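Local coordinates for protein dicer Related Helicase (Caenorhabditis elegans, PDB 6M6Q) that probably hydrolyses ATP as a RIG-I-like RNA helicase that binds single- and double-stranded RNA, represented here by its N-terminal domain, at residues Asp145-Gly150 with Lys223-Leu228. Sequence-based numbering, arbitrary orientation.
Sequences DKELYG and KGNHQL
With chi1 of Asn225 near 51°, its amide sits between its own backbone N and carbonyl carbon, while Glu147, its CG anti to the backbone N and its chain bent at chi2 (-80°), turns its carboxylate to meet that amide. Asn225 ND2 is shared between two acids, donating to Glu147 OE2 at 2.9 Å, with carboxylate and amide planes only 19° apart, and, through a more bent bond, to Asp145 OD2 at 2.8 Å, where the planes are steeply inclined and the donor comes from above the carboxylate. Asp145 is the N-cap of helix 146-152, since OD2 also accepts from Leu148 N at 2.8 Å. Lys223 NZ closes a salt bridge to Glu147 OE1 at 2.6 Å. Next to these bonds Leu148 CD1 lies 3.8 Å from His226 CD2, at the ring edge, and Lys223 CG covers one ring face; His226 ND1 is held by Glu219 O. An alanine in place of Glu147 would probably leave the Lys223 ammonium without this carboxylate and Asn225 ND2 with Asp145 alone of its two acceptors. The loop after helix 210-221 thus grips the start of helix 146-152 through N-cap Asp145 and first-turn Glu147, whose negative charge the lysine probably offsets.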
loop_
_atom_site.group_PDB
_atom_site.type_symbol
_atom_site.label_atom_id
_atom_site.label_comp_id
_atom_site.label_asym_id
_atom_site.label_seq_id
_atom_site.Cartn_x
_atom_site.Cartn_y
_atom_site.Cartn_z
ATOM N N ASP B 145 -12.676 4.099 -26.002
ATOM C CA ASP B 145 -12.686 5.550 -26.331
ATOM C C ASP B 145 -11.254 5.993 -26.661
ATOM O O ASP B 145 -10.377 5.950 -25.746
ATOM C CB ASP B 145 -13.278 6.377 -25.186
ATOM C CG ASP B 145 -13.491 7.839 -25.516
ATOM O OD1 ASP B 145 -14.504 8.150 -26.133
ATOM O OD2 ASP B 145 -12.665 8.644 -25.118
ATOM N N LYS B 146 -11.034 6.405 -27.914
ATOM C CA LYS B 146 -9.721 6.843 -28.448
ATOM C C LYS B 146 -9.261 8.098 -27.693
ATOM O O LYS B 146 -8.055 8.200 -27.412
ATOM C CB LYS B 146 -9.834 7.125 -29.950
ATOM C CG LYS B 146 -10.427 5.997 -30.786
ATOM C CD LYS B 146 -9.385 5.089 -31.369
ATOM C CE LYS B 146 -9.971 3.829 -31.967
ATOM N NZ LYS B 146 -10.638 4.100 -33.261
ATOM N N GLU B 147 -10.188 9.022 -27.392
ATOM C CA GLU B 147 -9.884 10.327 -26.734
ATOM C C GLU B 147 -9.345 10.061 -25.328
ATOM O O GLU B 147 -8.359 10.690 -24.952
ATOM C CB GLU B 147 -11.132 11.214 -26.655
ATOM C CG GLU B 147 -10.830 12.680 -26.362
ATOM C CD GLU B 147 -10.549 13.036 -24.910
ATOM O OE1 GLU B 147 -9.960 14.101 -24.676
ATOM O OE2 GLU B 147 -10.950 12.281 -24.023
ATOM N N LEU B 148 -9.997 9.167 -24.583
ATOM C CA LEU B 148 -9.612 8.796 -23.205
ATOM C C LEU B 148 -8.254 8.091 -23.251
ATOM O O LEU B 148 -7.374 8.479 -22.458
ATOM C CB LEU B 148 -10.713 7.921 -22.591
ATOM C CG LEU B 148 -10.626 7.643 -21.084
ATOM C CD1 LEU B 148 -10.508 8.927 -20.264
ATOM C CD2 LEU B 148 -11.836 6.840 -20.630
ATOM N N TYR B 149 -8.047 7.190 -24.221
ATOM C CA TYR B 149 -6.724 6.556 -24.495
ATOM C C TYR B 149 -5.685 7.655 -24.627
ATOM O O TYR B 149 -4.718 7.652 -23.864
ATOM C CB TYR B 149 -6.761 5.668 -25.741
ATOM C CG TYR B 149 -5.415 5.216 -26.255
ATOM C CD1 TYR B 149 -4.828 5.838 -27.351
ATOM C CD2 TYR B 149 -4.750 4.133 -25.699
ATOM C CE1 TYR B 149 -3.602 5.428 -27.853
ATOM C CE2 TYR B 149 -3.522 3.706 -26.192
ATOM C CZ TYR B 149 -2.956 4.350 -27.284
ATOM O OH TYR B 149 -1.762 3.936 -27.790
ATOM N N GLY B 150 -5.956 8.627 -25.498
ATOM C CA GLY B 150 -5.068 9.771 -25.750
ATOM C C GLY B 150 -4.763 10.540 -24.480
ATOM O O GLY B 150 -3.574 10.838 -24.226
ATOM N N LYS B 223 -16.528 16.661 -18.263
ATOM C CA LYS B 223 -15.921 15.741 -19.271
ATOM C C LYS B 223 -16.636 14.389 -19.210
ATOM O O LYS B 223 -16.570 13.736 -18.164
ATOM C CB LYS B 223 -14.416 15.579 -19.077
ATOM C CG LYS B 223 -13.696 14.943 -20.252
ATOM C CD LYS B 223 -13.231 15.969 -21.281
ATOM C CE LYS B 223 -12.842 15.344 -22.606
ATOM N NZ LYS B 223 -11.378 15.122 -22.692
ATOM N N GLY B 224 -17.307 14.015 -20.304
ATOM C CA GLY B 224 -18.223 12.864 -20.393
ATOM C C GLY B 224 -17.524 11.529 -20.163
ATOM O O GLY B 224 -18.170 10.637 -19.625
ATOM N N ASN B 225 -16.269 11.368 -20.604
ATOM C CA ASN B 225 -15.549 10.066 -20.490
ATOM C C ASN B 225 -14.760 10.013 -19.166
ATOM O O ASN B 225 -14.064 9.027 -18.948
ATOM C CB ASN B 225 -14.706 9.748 -21.731
ATOM C CG ASN B 225 -13.775 10.858 -22.183
ATOM O OD1 ASN B 225 -13.402 11.738 -21.403
ATOM N ND2 ASN B 225 -13.362 10.799 -23.441
ATOM N N HIS B 226 -14.900 11.017 -18.299
ATOM C CA HIS B 226 -14.379 11.002 -16.903
ATOM C C HIS B 226 -15.522 10.688 -15.934
ATOM O O HIS B 226 -15.401 11.034 -14.729
ATOM C CB HIS B 226 -13.713 12.332 -16.573
ATOM C CG HIS B 226 -12.484 12.594 -17.363
ATOM N ND1 HIS B 226 -11.702 13.699 -17.128
ATOM C CD2 HIS B 226 -11.849 11.869 -18.313
ATOM C CE1 HIS B 226 -10.667 13.684 -17.936
ATOM N NE2 HIS B 226 -10.730 12.568 -18.673
ATOM N N GLN B 227 -16.617 10.140 -16.463
ATOM C CA GLN B 227 -17.855 9.800 -15.720
ATOM C C GLN B 227 -18.067 8.306 -15.849
ATOM O O GLN B 227 -17.765 7.763 -16.933
ATOM C CB GLN B 227 -19.084 10.501 -16.301
ATOM C CG GLN B 227 -18.880 11.962 -16.632
ATOM C CD GLN B 227 -18.756 12.777 -15.383
ATOM O OE1 GLN B 227 -19.503 12.578 -14.421
ATOM N NE2 GLN B 227 -17.776 13.671 -15.371
ATOM N N LEU B 228 -18.528 7.657 -14.783
ATOM C CA LEU B 228 -18.752 6.195 -14.773
ATOM C C LEU B 228 -20.121 5.937 -15.381
ATOM O O LEU B 228 -20.999 6.802 -15.240
ATOM C CB LEU B 228 -18.640 5.656 -13.344
ATOM C CG LEU B 228 -17.345 6.008 -12.594
ATOM C CD1 LEU B 228 -17.415 5.532 -11.146
ATOM C CD2 LEU B 228 -16.111 5.419 -13.293
#